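Local coordinates for protein phosphoribulokinase 1 (Rhodobacter sphaeroides, PDB 1A7J) that catalyses the ATP-dependent phosphorylation of D-ribulose 5-phosphate to D-ribulose 1,5-bisphosphate in the Calvin cycle, at residues Ala148-Gly153 against Gln201-Phe206; Pro210-Ser215 against Ala226-Val231; Pro244-Met249 against Met272-Thr277; Lys3-Ile8 against Arg85-Thr90; Gly93-Tyr98 against Arg119-Asp124. All coordinates share one frame; numbering follows the deposited sequence.

Contact 1: residues Ala148-Gly153 against Gln201-Phe206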
# COMPACT_ATOMS: atom_id res chain seq x y z
N ALA A 148 -2.27 -13.97 -2.31
CA ALA A 148 -1.96 -13.42 -0.99
C ALA A 148 -3.04 -13.81 0.01
O ALA A 148 -4.22 -13.55 -0.23
CB ALA A 148 -1.87 -11.90 -1.08
N ASP A 149 -2.65 -14.36 1.15
CA ASP A 149 -3.63 -14.92 2.08
C ASP A 149 -4.27 -13.85 2.95
O ASP A 149 -5.24 -14.12 3.67
CB ASP A 149 -3.01 -15.98 2.99
CG ASP A 149 -2.25 -17.02 2.22
OD1 ASP A 149 -1.12 -16.68 1.76
OD2 ASP A 149 -2.77 -18.15 2.06
N LEU A 150 -3.66 -12.68 2.99
CA LEU A 150 -4.25 -11.56 3.68
C LEU A 150 -3.97 -10.31 2.87
O LEU A 150 -2.87 -10.13 2.38
CB LEU A 150 -3.66 -11.44 5.09
CG LEU A 150 -4.29 -10.45 6.08
CD1 LEU A 150 -5.76 -10.75 6.30
CD2 LEU A 150 -3.54 -10.57 7.40
N LYS A 151 -5.03 -9.63 2.49
CA LYS A 151 -4.90 -8.43 1.73
C LYS A 151 -5.54 -7.27 2.50
O LYS A 151 -6.69 -7.37 2.96
CB LYS A 151 -5.58 -8.63 0.38
CG LYS A 151 -4.96 -9.74 -0.41
CD LYS A 151 -5.77 -10.01 -1.63
CE LYS A 151 -6.91 -10.95 -1.32
NZ LYS A 151 -6.44 -12.15 -0.56
N ILE A 152 -4.70 -6.31 2.88
CA ILE A 152 -5.13 -5.14 3.63
C ILE A 152 -5.06 -3.93 2.72
O ILE A 152 -4.21 -3.84 1.83
CB ILE A 152 -4.21 -4.91 4.82
CG1 ILE A 152 -4.25 -6.13 5.74
CG2 ILE A 152 -4.62 -3.68 5.58
CD1 ILE A 152 -2.94 -6.86 5.75
N GLY A 153 -5.99 -3.02 2.90
CA GLY A 153 -5.95 -1.80 2.11
C GLY A 153 -5.79 -0.65 3.06
O GLY A 153 -6.48 -0.58 4.06
N GLN A 201 -10.78 -6.18 -3.63
CA GLN A 201 -10.06 -7.44 -3.53
C GLN A 201 -9.57 -7.71 -2.11
O GLN A 201 -9.23 -8.83 -1.76
CB GLN A 201 -8.88 -7.43 -4.49
CG GLN A 201 -9.26 -7.26 -5.94
CD GLN A 201 -10.33 -8.23 -6.38
OE1 GLN A 201 -10.31 -9.41 -6.01
NE2 GLN A 201 -11.31 -7.73 -7.11
N THR A 202 -9.48 -6.66 -1.30
CA THR A 202 -8.83 -6.74 0.00
C THR A 202 -9.74 -7.39 1.05
O THR A 202 -10.94 -7.46 0.85
CB THR A 202 -8.42 -5.33 0.46
OG1 THR A 202 -9.46 -4.40 0.15
CG2 THR A 202 -7.18 -4.86 -0.27
N ASP A 203 -9.17 -7.91 2.13
CA ASP A 203 -9.93 -8.49 3.21
C ASP A 203 -10.34 -7.44 4.23
O ASP A 203 -11.38 -7.55 4.86
CB ASP A 203 -9.12 -9.56 3.92
CG ASP A 203 -8.91 -10.80 3.08
OD1 ASP A 203 -9.83 -11.62 2.95
OD2 ASP A 203 -7.78 -11.00 2.61
N ILE A 204 -9.45 -6.50 4.52
CA ILE A 204 -9.76 -5.45 5.49
C ILE A 204 -9.29 -4.13 4.94
O ILE A 204 -8.15 -4.03 4.53
CB ILE A 204 -9.04 -5.69 6.82
CG1 ILE A 204 -9.42 -7.06 7.38
CG2 ILE A 204 -9.42 -4.63 7.83
CD1 ILE A 204 -9.02 -7.27 8.81
N ASN A 205 -10.17 -3.13 4.88
CA ASN A 205 -9.72 -1.80 4.48
C ASN A 205 -9.62 -0.92 5.70
O ASN A 205 -10.49 -0.93 6.53
CB ASN A 205 -10.70 -1.17 3.51
CG ASN A 205 -10.71 -1.83 2.16
OD1 ASN A 205 -9.68 -2.29 1.68
ND2 ASN A 205 -11.85 -1.78 1.50
N PHE A 206 -8.56 -0.13 5.76
CA PHE A 206 -8.44 0.98 6.68
C PHE A 206 -8.52 2.28 5.86
O PHE A 206 -7.65 2.52 5.04
CB PHE A 206 -7.09 0.88 7.38
CG PHE A 206 -6.97 -0.31 8.30
CD1 PHE A 206 -6.73 -1.58 7.80
CD2 PHE A 206 -7.05 -0.15 9.68
CE1 PHE A 206 -6.57 -2.65 8.65
CE2 PHE A 206 -6.89 -1.21 10.53
CZ PHE A 206 -6.66 -2.46 10.02
O HOH W 1 -7.15 -13.47 1.55

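Contact 2: residues Pro210-Ser215 against Ala226-Val231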
# COMPACT_ATOMS: atom_id res chain seq x y z
N PRO A 210 -10.29 12.68 6.69
CA PRO A 210 -10.03 13.82 7.56
C PRO A 210 -11.32 14.40 8.07
O PRO A 210 -12.25 14.64 7.31
CB PRO A 210 -9.33 14.81 6.64
CG PRO A 210 -8.77 14.02 5.62
CD PRO A 210 -9.79 12.97 5.34
N VAL A 211 -11.30 14.83 9.32
CA VAL A 211 -12.45 15.47 9.87
C VAL A 211 -12.11 16.96 9.97
O VAL A 211 -12.61 17.69 10.82
CB VAL A 211 -12.80 14.80 11.20
CG1 VAL A 211 -12.06 15.42 12.34
CG2 VAL A 211 -14.25 14.84 11.41
N VAL A 212 -11.27 17.40 9.04
CA VAL A 212 -11.14 18.82 8.75
C VAL A 212 -11.37 19.11 7.28
O VAL A 212 -11.43 18.19 6.46
CB VAL A 212 -9.78 19.34 9.13
CG1 VAL A 212 -9.52 19.09 10.57
CG2 VAL A 212 -8.72 18.67 8.28
N ASP A 213 -11.36 20.39 6.94
CA ASP A 213 -11.87 20.82 5.65
C ASP A 213 -10.88 20.54 4.55
O ASP A 213 -9.91 21.26 4.39
CB ASP A 213 -12.16 22.31 5.70
CG ASP A 213 -12.82 22.82 4.46
OD1 ASP A 213 -13.21 21.99 3.62
OD2 ASP A 213 -12.97 24.05 4.32
N THR A 214 -11.19 19.56 3.71
CA THR A 214 -10.31 19.25 2.60
C THR A 214 -10.98 19.53 1.25
O THR A 214 -10.72 18.84 0.27
CB THR A 214 -9.90 17.77 2.66
OG1 THR A 214 -11.02 16.97 2.28
CG2 THR A 214 -9.45 17.39 4.06
N SER A 215 -11.80 20.58 1.19
CA SER A 215 -12.65 20.80 0.03
C SER A 215 -11.95 21.44 -1.14
O SER A 215 -12.45 21.39 -2.26
CB SER A 215 -13.86 21.66 0.40
OG SER A 215 -13.46 22.81 1.09
N ALA A 226 -2.78 12.90 12.05
CA ALA A 226 -3.61 11.81 12.54
C ALA A 226 -4.75 12.31 13.40
O ALA A 226 -5.87 11.84 13.29
CB ALA A 226 -2.76 10.81 13.34
N ASP A 227 -4.49 13.31 14.23
CA ASP A 227 -5.50 13.74 15.17
C ASP A 227 -6.70 14.34 14.46
O ASP A 227 -7.82 14.23 14.94
CB ASP A 227 -4.93 14.76 16.15
CG ASP A 227 -5.98 15.39 17.00
OD1 ASP A 227 -6.53 14.69 17.87
OD2 ASP A 227 -6.34 16.55 16.75
N GLU A 228 -6.47 14.91 13.29
CA GLU A 228 -7.52 15.60 12.56
C GLU A 228 -8.20 14.69 11.57
O GLU A 228 -8.87 15.16 10.67
CB GLU A 228 -6.94 16.82 11.85
CG GLU A 228 -6.36 17.87 12.84
CD GLU A 228 -5.43 18.87 12.20
OE1 GLU A 228 -4.72 18.50 11.27
OE2 GLU A 228 -5.38 20.02 12.64
N SER A 229 -8.12 13.38 11.77
CA SER A 229 -8.81 12.44 10.89
C SER A 229 -9.40 11.27 11.68
O SER A 229 -9.09 11.13 12.87
CB SER A 229 -7.84 11.93 9.84
OG SER A 229 -6.69 11.35 10.43
N VAL A 230 -10.35 10.54 11.08
CA VAL A 230 -10.74 9.20 11.57
C VAL A 230 -10.44 8.14 10.54
O VAL A 230 -10.32 8.43 9.35
CB VAL A 230 -12.26 9.05 11.91
CG1 VAL A 230 -12.63 9.90 13.10
CG2 VAL A 230 -13.10 9.38 10.71
N VAL A 231 -10.36 6.90 11.00
CA VAL A 231 -10.11 5.76 10.14
C VAL A 231 -11.28 4.81 10.24
O VAL A 231 -11.75 4.51 11.33
CB VAL A 231 -8.82 5.01 10.55
CG1 VAL A 231 -8.55 3.90 9.58
CG2 VAL A 231 -7.65 5.95 10.57

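Contact 3: residues Pro244-Met249 against Met272-Thr277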
# COMPACT_ATOMS: atom_id res chain seq x y z
N PRO A 244 -17.20 -5.51 20.16
CA PRO A 244 -17.27 -4.90 21.49
C PRO A 244 -15.96 -4.97 22.16
O PRO A 244 -15.74 -4.28 23.13
CB PRO A 244 -18.26 -5.76 22.22
CG PRO A 244 -19.16 -6.26 21.14
CD PRO A 244 -18.23 -6.54 20.02
N TYR A 245 -15.20 -6.00 21.83
CA TYR A 245 -13.88 -6.16 22.37
C TYR A 245 -13.18 -4.94 21.90
O TYR A 245 -12.82 -4.08 22.68
CB TYR A 245 -13.20 -7.37 21.75
CG TYR A 245 -11.72 -7.49 22.04
CD1 TYR A 245 -11.27 -7.71 23.33
CD2 TYR A 245 -10.77 -7.32 21.04
CE1 TYR A 245 -9.92 -7.74 23.61
CE2 TYR A 245 -9.42 -7.36 21.32
CZ TYR A 245 -9.00 -7.56 22.60
OH TYR A 245 -7.67 -7.59 22.90
N LEU A 246 -13.21 -4.77 20.59
CA LEU A 246 -12.52 -3.71 19.92
C LEU A 246 -12.91 -2.31 20.35
O LEU A 246 -12.05 -1.54 20.74
CB LEU A 246 -12.71 -3.89 18.43
CG LEU A 246 -11.91 -5.07 17.91
CD1 LEU A 246 -12.35 -5.43 16.54
CD2 LEU A 246 -10.47 -4.69 17.89
N THR A 247 -14.20 -2.00 20.36
CA THR A 247 -14.65 -0.71 20.85
C THR A 247 -14.36 -0.47 22.37
O THR A 247 -14.22 0.68 22.82
CB THR A 247 -16.14 -0.52 20.60
OG1 THR A 247 -16.88 -1.46 21.40
CG2 THR A 247 -16.48 -0.75 19.16
N SER A 248 -14.24 -1.53 23.15
CA SER A 248 -13.84 -1.40 24.54
C SER A 248 -12.38 -1.02 24.60
O SER A 248 -11.97 -0.22 25.43
CB SER A 248 -14.02 -2.72 25.29
OG SER A 248 -15.08 -2.65 26.21
N MET A 249 -11.59 -1.64 23.74
CA MET A 249 -10.17 -1.48 23.83
C MET A 249 -9.76 -0.17 23.20
O MET A 249 -9.19 0.69 23.86
CB MET A 249 -9.47 -2.67 23.17
CG MET A 249 -9.70 -3.99 23.90
SD MET A 249 -8.71 -4.20 25.37
CE MET A 249 -7.15 -4.22 24.70
N MET A 272 -4.58 -1.52 14.43
CA MET A 272 -3.83 -2.53 13.68
C MET A 272 -3.24 -3.63 14.57
O MET A 272 -3.45 -4.80 14.30
CB MET A 272 -2.76 -1.85 12.82
CG MET A 272 -3.37 -0.96 11.78
SD MET A 272 -2.22 -0.34 10.60
CE MET A 272 -1.60 -1.80 10.05
N GLN A 273 -2.61 -3.29 15.68
CA GLN A 273 -2.13 -4.32 16.58
C GLN A 273 -3.24 -5.20 17.09
O GLN A 273 -3.22 -6.39 16.84
CB GLN A 273 -1.38 -3.73 17.74
CG GLN A 273 0.04 -3.42 17.38
CD GLN A 273 0.78 -2.77 18.50
OE1 GLN A 273 0.76 -3.26 19.64
NE2 GLN A 273 1.43 -1.65 18.22
N LEU A 274 -4.28 -4.61 17.67
CA LEU A 274 -5.35 -5.41 18.21
C LEU A 274 -5.99 -6.26 17.14
O LEU A 274 -6.54 -7.30 17.43
CB LEU A 274 -6.44 -4.56 18.82
CG LEU A 274 -6.11 -3.74 20.05
CD1 LEU A 274 -7.40 -3.10 20.52
CD2 LEU A 274 -5.52 -4.62 21.11
N ILE A 275 -6.08 -5.73 15.94
CA ILE A 275 -6.84 -6.44 14.92
C ILE A 275 -5.98 -7.48 14.24
O ILE A 275 -6.32 -8.65 14.28
CB ILE A 275 -7.46 -5.45 13.90
CG1 ILE A 275 -8.61 -4.73 14.58
CG2 ILE A 275 -7.94 -6.16 12.63
CD1 ILE A 275 -9.08 -3.62 13.81
N LEU A 276 -4.74 -7.12 13.91
CA LEU A 276 -3.90 -7.90 13.02
C LEU A 276 -3.04 -8.92 13.74
O LEU A 276 -2.43 -9.80 13.12
CB LEU A 276 -2.98 -6.98 12.25
CG LEU A 276 -3.30 -6.41 10.87
CD1 LEU A 276 -4.71 -6.62 10.40
CD2 LEU A 276 -2.95 -4.95 10.94
N THR A 277 -2.80 -8.68 15.01
CA THR A 277 -1.93 -9.57 15.75
C THR A 277 -2.37 -11.04 15.65
O THR A 277 -1.58 -11.86 15.18
CB THR A 277 -1.81 -9.09 17.19
OG1 THR A 277 -0.99 -7.93 17.22
CG2 THR A 277 -1.22 -10.18 18.06

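Contact 4: residues Lys3-Ile8 against Arg85-Thr90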
# COMPACT_ATOMS: atom_id res chain seq x y z
N LYS A 3 -0.66 -21.09 2.06
CA LYS A 3 -1.01 -21.86 3.24
C LYS A 3 0.24 -22.20 4.03
O LYS A 3 0.28 -21.99 5.24
CB LYS A 3 -1.72 -23.17 2.84
CG LYS A 3 -2.37 -23.89 3.99
CD LYS A 3 -3.84 -23.53 4.09
CE LYS A 3 -4.65 -24.21 2.99
NZ LYS A 3 -4.58 -25.70 3.13
N LYS A 4 1.31 -22.53 3.31
CA LYS A 4 2.57 -22.95 3.92
C LYS A 4 3.71 -21.93 3.75
O LYS A 4 4.85 -22.17 4.18
CB LYS A 4 2.99 -24.30 3.36
N HIS A 5 3.38 -20.78 3.17
CA HIS A 5 4.34 -19.70 3.02
C HIS A 5 3.55 -18.41 2.89
O HIS A 5 3.58 -17.77 1.84
CB HIS A 5 5.17 -19.88 1.76
CG HIS A 5 6.18 -20.97 1.84
ND1 HIS A 5 5.99 -22.20 1.24
CD2 HIS A 5 7.41 -21.01 2.38
CE1 HIS A 5 7.06 -22.94 1.42
NE2 HIS A 5 7.94 -22.24 2.11
N PRO A 6 2.75 -18.05 3.91
CA PRO A 6 1.81 -16.95 3.71
C PRO A 6 2.44 -15.61 3.27
O PRO A 6 3.57 -15.27 3.64
CB PRO A 6 1.10 -16.85 5.06
CG PRO A 6 2.10 -17.35 6.04
CD PRO A 6 2.86 -18.43 5.34
N ILE A 7 1.78 -14.99 2.30
CA ILE A 7 2.12 -13.64 1.88
C ILE A 7 1.02 -12.69 2.36
O ILE A 7 -0.15 -12.94 2.13
CB ILE A 7 2.20 -13.55 0.36
CG1 ILE A 7 2.84 -14.81 -0.20
CG2 ILE A 7 3.07 -12.41 -0.04
CD1 ILE A 7 2.67 -14.94 -1.69
N ILE A 8 1.42 -11.66 3.13
CA ILE A 8 0.56 -10.54 3.56
C ILE A 8 0.78 -9.33 2.66
O ILE A 8 1.92 -8.93 2.43
CB ILE A 8 0.89 -10.12 5.00
CG1 ILE A 8 0.51 -11.25 5.96
CG2 ILE A 8 0.13 -8.83 5.37
CD1 ILE A 8 1.04 -11.05 7.32
N ARG A 85 4.09 -15.80 -6.62
CA ARG A 85 4.02 -17.22 -7.04
C ARG A 85 5.14 -18.06 -6.41
O ARG A 85 4.89 -19.15 -5.89
CB ARG A 85 4.13 -17.31 -8.57
CG ARG A 85 3.18 -18.28 -9.25
CD ARG A 85 2.54 -17.65 -10.49
NE ARG A 85 3.10 -18.14 -11.75
CZ ARG A 85 3.84 -17.41 -12.59
NH1 ARG A 85 4.45 -16.31 -12.17
NH2 ARG A 85 4.11 -17.88 -13.80
N GLU A 86 6.36 -17.54 -6.45
CA GLU A 86 7.54 -18.26 -6.01
C GLU A 86 7.64 -18.37 -4.50
O GLU A 86 8.06 -19.40 -3.97
CB GLU A 86 8.80 -17.58 -6.54
CG GLU A 86 9.89 -18.53 -6.92
CD GLU A 86 10.68 -18.03 -8.09
OE1 GLU A 86 10.25 -18.28 -9.26
OE2 GLU A 86 11.73 -17.38 -7.84
N TYR A 87 7.28 -17.31 -3.78
CA TYR A 87 7.26 -17.38 -2.33
C TYR A 87 6.32 -18.47 -1.86
O TYR A 87 6.71 -19.35 -1.11
CB TYR A 87 6.83 -16.06 -1.73
CG TYR A 87 7.14 -16.01 -0.26
CD1 TYR A 87 8.41 -15.68 0.17
CD2 TYR A 87 6.21 -16.42 0.68
CE1 TYR A 87 8.75 -15.77 1.50
CE2 TYR A 87 6.54 -16.51 2.02
CZ TYR A 87 7.81 -16.18 2.42
OH TYR A 87 8.16 -16.20 3.75
N GLY A 88 5.10 -18.45 -2.38
CA GLY A 88 4.10 -19.43 -1.99
C GLY A 88 4.61 -20.85 -1.95
O GLY A 88 4.55 -21.50 -0.91
N GLU A 89 5.31 -21.25 -3.00
CA GLU A 89 5.59 -22.66 -3.23
C GLU A 89 6.91 -23.15 -2.64
O GLU A 89 6.99 -24.26 -2.10
CB GLU A 89 5.51 -22.95 -4.73
CG GLU A 89 4.05 -23.09 -5.24
CD GLU A 89 3.85 -22.73 -6.72
OE1 GLU A 89 4.85 -22.37 -7.40
OE2 GLU A 89 2.69 -22.80 -7.20
N THR A 90 7.90 -22.26 -2.58
CA THR A 90 9.29 -22.63 -2.30
C THR A 90 9.93 -21.72 -1.26
O THR A 90 11.02 -22.02 -0.75
CB THR A 90 10.14 -22.51 -3.56
OG1 THR A 90 10.56 -21.15 -3.70
CG2 THR A 90 9.34 -22.91 -4.80

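Contact 5: residues Gly93-Tyr98 against Arg119-Asp124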
# COMPACT_ATOMS: atom_id res chain seq x y z
N GLY A 93 12.61 -15.85 -3.79
CA GLY A 93 12.33 -14.89 -4.85
C GLY A 93 13.32 -13.74 -4.79
O GLY A 93 14.33 -13.81 -4.10
N ARG A 94 12.99 -12.65 -5.48
CA ARG A 94 13.91 -11.52 -5.56
C ARG A 94 13.21 -10.26 -5.10
O ARG A 94 12.00 -10.25 -4.93
CB ARG A 94 14.39 -11.35 -7.00
CG ARG A 94 14.69 -12.65 -7.73
CD ARG A 94 13.96 -12.72 -9.06
NE ARG A 94 14.34 -11.62 -9.95
CZ ARG A 94 14.13 -11.61 -11.26
NH1 ARG A 94 13.55 -12.64 -11.86
NH2 ARG A 94 14.51 -10.56 -11.99
N THR A 95 14.00 -9.22 -4.83
CA THR A 95 13.49 -7.86 -4.63
C THR A 95 14.55 -6.81 -4.93
O THR A 95 15.74 -7.10 -4.88
CB THR A 95 13.03 -7.61 -3.20
OG1 THR A 95 12.26 -8.72 -2.74
CG2 THR A 95 12.17 -6.37 -3.15
N ARG A 96 14.11 -5.62 -5.31
CA ARG A 96 14.98 -4.46 -5.41
C ARG A 96 14.78 -3.58 -4.19
O ARG A 96 13.93 -3.85 -3.33
CB ARG A 96 14.62 -3.63 -6.64
CG ARG A 96 15.62 -3.66 -7.76
CD ARG A 96 14.93 -4.00 -9.07
NE ARG A 96 13.80 -3.13 -9.39
CZ ARG A 96 13.33 -2.96 -10.62
NH1 ARG A 96 13.97 -3.50 -11.65
NH2 ARG A 96 12.27 -2.19 -10.83
N THR A 97 15.56 -2.51 -4.14
CA THR A 97 15.18 -1.33 -3.39
C THR A 97 15.31 -0.15 -4.31
O THR A 97 16.02 -0.19 -5.33
CB THR A 97 16.07 -1.10 -2.15
OG1 THR A 97 17.43 -0.89 -2.56
CG2 THR A 97 16.02 -2.29 -1.24
N TYR A 98 14.53 0.87 -4.02
CA TYR A 98 14.57 2.09 -4.77
C TYR A 98 14.32 3.23 -3.77
O TYR A 98 15.15 3.41 -2.87
CB TYR A 98 13.52 2.01 -5.89
CG TYR A 98 13.36 3.27 -6.71
CD1 TYR A 98 14.41 3.79 -7.45
CD2 TYR A 98 12.16 3.97 -6.69
CE1 TYR A 98 14.26 4.98 -8.15
CE2 TYR A 98 12.00 5.17 -7.39
CZ TYR A 98 13.05 5.67 -8.11
OH TYR A 98 12.90 6.88 -8.73
N ARG A 119 18.02 -9.04 -5.23
CA ARG A 119 18.55 -9.93 -4.21
C ARG A 119 17.80 -11.25 -4.28
O ARG A 119 16.61 -11.27 -4.58
CB ARG A 119 18.32 -9.34 -2.81
CG ARG A 119 18.73 -7.81 -2.65
CD ARG A 119 17.88 -7.18 -1.53
NE ARG A 119 18.24 -5.80 -1.14
CZ ARG A 119 17.43 -5.07 -0.34
NH1 ARG A 119 16.11 -5.33 -0.33
NH2 ARG A 119 17.88 -4.02 0.40
N ASP A 120 18.47 -12.34 -3.92
CA ASP A 120 17.74 -13.56 -3.63
C ASP A 120 17.03 -13.37 -2.31
O ASP A 120 17.45 -12.57 -1.47
CB ASP A 120 18.69 -14.74 -3.56
CG ASP A 120 19.00 -15.32 -4.93
OD1 ASP A 120 18.39 -14.85 -5.92
OD2 ASP A 120 19.85 -16.22 -5.01
N PHE A 121 15.91 -14.05 -2.15
CA PHE A 121 15.15 -13.93 -0.92
C PHE A 121 15.84 -14.75 0.16
O PHE A 121 16.22 -15.90 -0.07
CB PHE A 121 13.71 -14.41 -1.11
CG PHE A 121 12.69 -13.30 -1.14
CD1 PHE A 121 12.92 -12.10 -0.49
CD2 PHE A 121 11.49 -13.47 -1.84
CE1 PHE A 121 11.98 -11.08 -0.53
CE2 PHE A 121 10.55 -12.47 -1.88
CZ PHE A 121 10.79 -11.27 -1.23
N ASP A 122 15.99 -14.13 1.32
CA ASP A 122 16.49 -14.81 2.51
C ASP A 122 15.80 -16.14 2.76
O ASP A 122 14.81 -16.48 2.10
CB ASP A 122 16.32 -13.91 3.74
CG ASP A 122 17.09 -12.61 3.62
OD1 ASP A 122 18.32 -12.63 3.83
OD2 ASP A 122 16.46 -11.57 3.33
N SER A 123 16.29 -16.88 3.75
CA SER A 123 15.83 -18.25 3.95
C SER A 123 15.28 -18.45 5.36
O SER A 123 15.64 -17.72 6.28
CB SER A 123 16.98 -19.23 3.67
OG SER A 123 17.59 -18.96 2.40
N ASP A 124 14.34 -19.39 5.49
CA ASP A 124 13.64 -19.72 6.74
C ASP A 124 12.54 -18.73 7.14
O ASP A 124 12.05 -18.76 8.27
CB ASP A 124 14.64 -19.90 7.89

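Contact 1: residues Ala148-Gly153 against Gln201-Phe206
Lys151 and Asp203 meet through backbone and side chain where strands 150-156 and 204-210 begin to pair. Lys151 O accepts two backbone bonds, a short one from Asp203 N (2.7 Å) and a longer one from Ile204 N, while Lys151 N donates a hydrogen bond to Asp203 OD2 at 3.1 Å, using the anti lone pair of that oxygen. The lysine chain bends at chi3 and chi4 (-85° and -49°) and folds back; Lys151 NZ donates to Ala148 O at 2.6 Å and forms a long salt bridge with Asp203 OD2. A water accepts from Lys151 NZ and probably donates to Asp203 OD2, spanning the gap. Further along, the pairing is parallel: Gly153 N bonds to Ile204 O at 2.9 Å and Phe206 N to Gly153 O at 2.7 Å, the latter almost straight at 177°. These are neighbouring parallel strands in the mixed sheet of a P-loop kinase fold, joined across a segment rich in helix. Ile152 CG2 lies 3.7 Å from Phe206 CD1, the two side chains running alongside in the same direction. In the next shell, Arg236 forms a salt bridge with Asp203 OD1, and Leu268 and Met272 of helix 268-284 pack on Phe206.

Contact 2: residues Pro210-Ser215 against Ala226-Val231
Pro210 CA and Ser229 CA lie 3.8 Å apart, unusually close for a non-hydrogen-bonded antiparallel pair, and a single backbone hydrogen bond forms beside them. Val211 N donates to Glu228 O at 2.8 Å with an angle of 157° at the hydrogen, and approaches 25° out of the carbonyl plane. The same oxygen is flanked by carbon: Val211 CG1 lies 3.6 Å from Glu228 O, and Pro210 CA makes a bent CA-H...O contact with it. The side chains of Pro210 and Ser229 diverge, yet Ser229 CB still rests 3.7 Å from Pro210 CA. Val212 CG1 meets Glu228 CB at 3.7 Å; with CG1 anti to the carbonyl carbon (chi1 -58°), this branch reaches the aliphatic root of the glutamate, whose OE1 instead accepts from Thr225 N. On the strand side, Ala226 O receives both Ser229 N and Ser229 OG from the same face of its carbonyl plane, tying the turn to the strand start; Arg208 NE also bonds to Ser229 OG. Pro210 and Ser229 lie at the end of the antiparallel pairing between strands 204-210 and 229-235, where a connection without helix or strand leaves the mixed sheet and returns to it.

Contact 3: residues Pro244-Met249 against Met272-Thr277
Leu274 carries most of the contact on segment 272-277 of helix 268-284, directing its side chain at segment 244-249 of helix 243-249. Leu274 CD1 presses against Met249 CB at 3.4 Å, while Leu274 CD2 lies 4.0 Å from Met249 CE and 4.1 Å from Tyr245 OH. The methionine reaches CD2 because its chain folds at chi2 and chi3 (-78° and -64°), and its CG lies over one face of the Tyr245 ring, offset toward the rim. Closer to the backbone, Leu274 CB meets Leu246 CD2 at 4.1 Å as the two leucines pass in opposite directions. One residue on, Ile275 CG1 touches that same Leu246 CD2 at 3.8 Å, the side chains crossing at about a right angle. No hydrogen bond links the segments, and their axes stay 11.0 Å apart at 155°, a roughly antiparallel pair bridged by side chains alone. Both helices lean on the mixed sheet: Ile261 of strand 260-264 packs on Leu246 and Ile204 of strand 204-210 on Ile275, while Met272 and Gln273 touch helix 21-32 (Val21, Thr24, Gln27).

Contact 4: residues Lys3-Ile8 against Arg85-Thr90
His5 lies against residues 87-90 of helix 77-90 and, together with Tyr87, buries the greater part of the surface in this contact. Its CG sits anti to the carbonyl carbon, which carries the imidazole toward the carbonyl groups of Tyr87 and Gly88. There His5 ND1 gives a weak hydrogen bond to Gly88 O: the separation is short at 2.7 Å, but the angle at the hydrogen is only 121°. Farther out on the ring, His5 NE2 is 3.9 Å from Thr90 C, which lies over one imidazole face. The edge of the His5 ring is turned toward the face of the Tyr87 ring in a T-shaped pair, centroids 5.8 Å apart and planes at 84°. Topologically, the contact sets the lead-in to strand 7-11, a central parallel strand of the P-loop kinase sheet, against a helix flanking that sheet. Tyr87 places its CG anti to the backbone N (chi1 -165°), which lays the ring along the incoming chain. Tyr87 CD2 comes within 3.2 Å of His5 O, near the ring plane, and Tyr87 CE2 lies 3.6 Å from Pro6 O. Tyr87 CD2 also meets Ile7 CG1 at 3.8 Å, the two side chains sliding past each other in opposite directions. Leu128 of the neighbouring strand 127-132 touches both Ile7 and Tyr87, and Asp149 bonds to Ile7 on the other flank of the strand.

Contact 5: residues Gly93-Tyr98 against Arg119-Asp124
Arg119 runs along the 93-98 segment from Thr95 to Thr97. At its root, Arg119 CB lies 4.0 Å from Thr95 O, and Arg119 CG 3.8 Å; CD remains beside the same oxygen. The chain is extended from CG to NE (chi3 173°), which takes the guanidinium past Thr95, and there Thr97 CG2 covers one of its faces, 3.2 Å from Arg119 CZ. At the tip, Thr97 CG2 lies 3.0 Å from Arg119 NH2. The two side chains cross at about a right angle, and the methyl lies over the guanidinium face. In the backbone, Arg119 N donates to Thr95 O at 3.0 Å with an angle of 150°; the return bond from Thr95 N is weak and doubtful. Phe121 meets Gly93 at the start of the segment, with Phe121 CD2 3.3 Å from Gly93 N, near the ring plane; Phe121 CE1 is 3.2 Å from Thr95 OG1, and Arg94 O stands over one ring face, offset toward the rim. Val37 and Ile39 of strand 36-40 back the phenyl ring, while Arg94 forms a salt bridge with Glu79. The geometry is that of a short, loosely bonded antiparallel pair at the base of a long excursion, the side chain of Thr97 about 8 Å from that of Asp42 in the catalytic site.

Overall arrangement
Along the chain, contact 4 closes through helix 77-90 before contact 5 opens, and contacts 1, 2 and 3 follow in series. Contacts 1, 2 and 4 reach one mixed sheet: strands 7-11, 150-156, 204-210 and 229-235 are consecutive in it. Contact 1 is the hub, touching contact 4 through Ile152 on Ile8, contact 2 through Phe206 on Val231, and contact 3 through Phe206 on Met272. Contact 5 belongs to a separate two-stranded sheet and touches contact 4, their centres about 14 Å apart. Contacts 2 and 4, with centres about 37 Å apart, lie on opposite sides of the chain's centre, so the sheet runs through the middle of the chain, with the buried contact 1 between them.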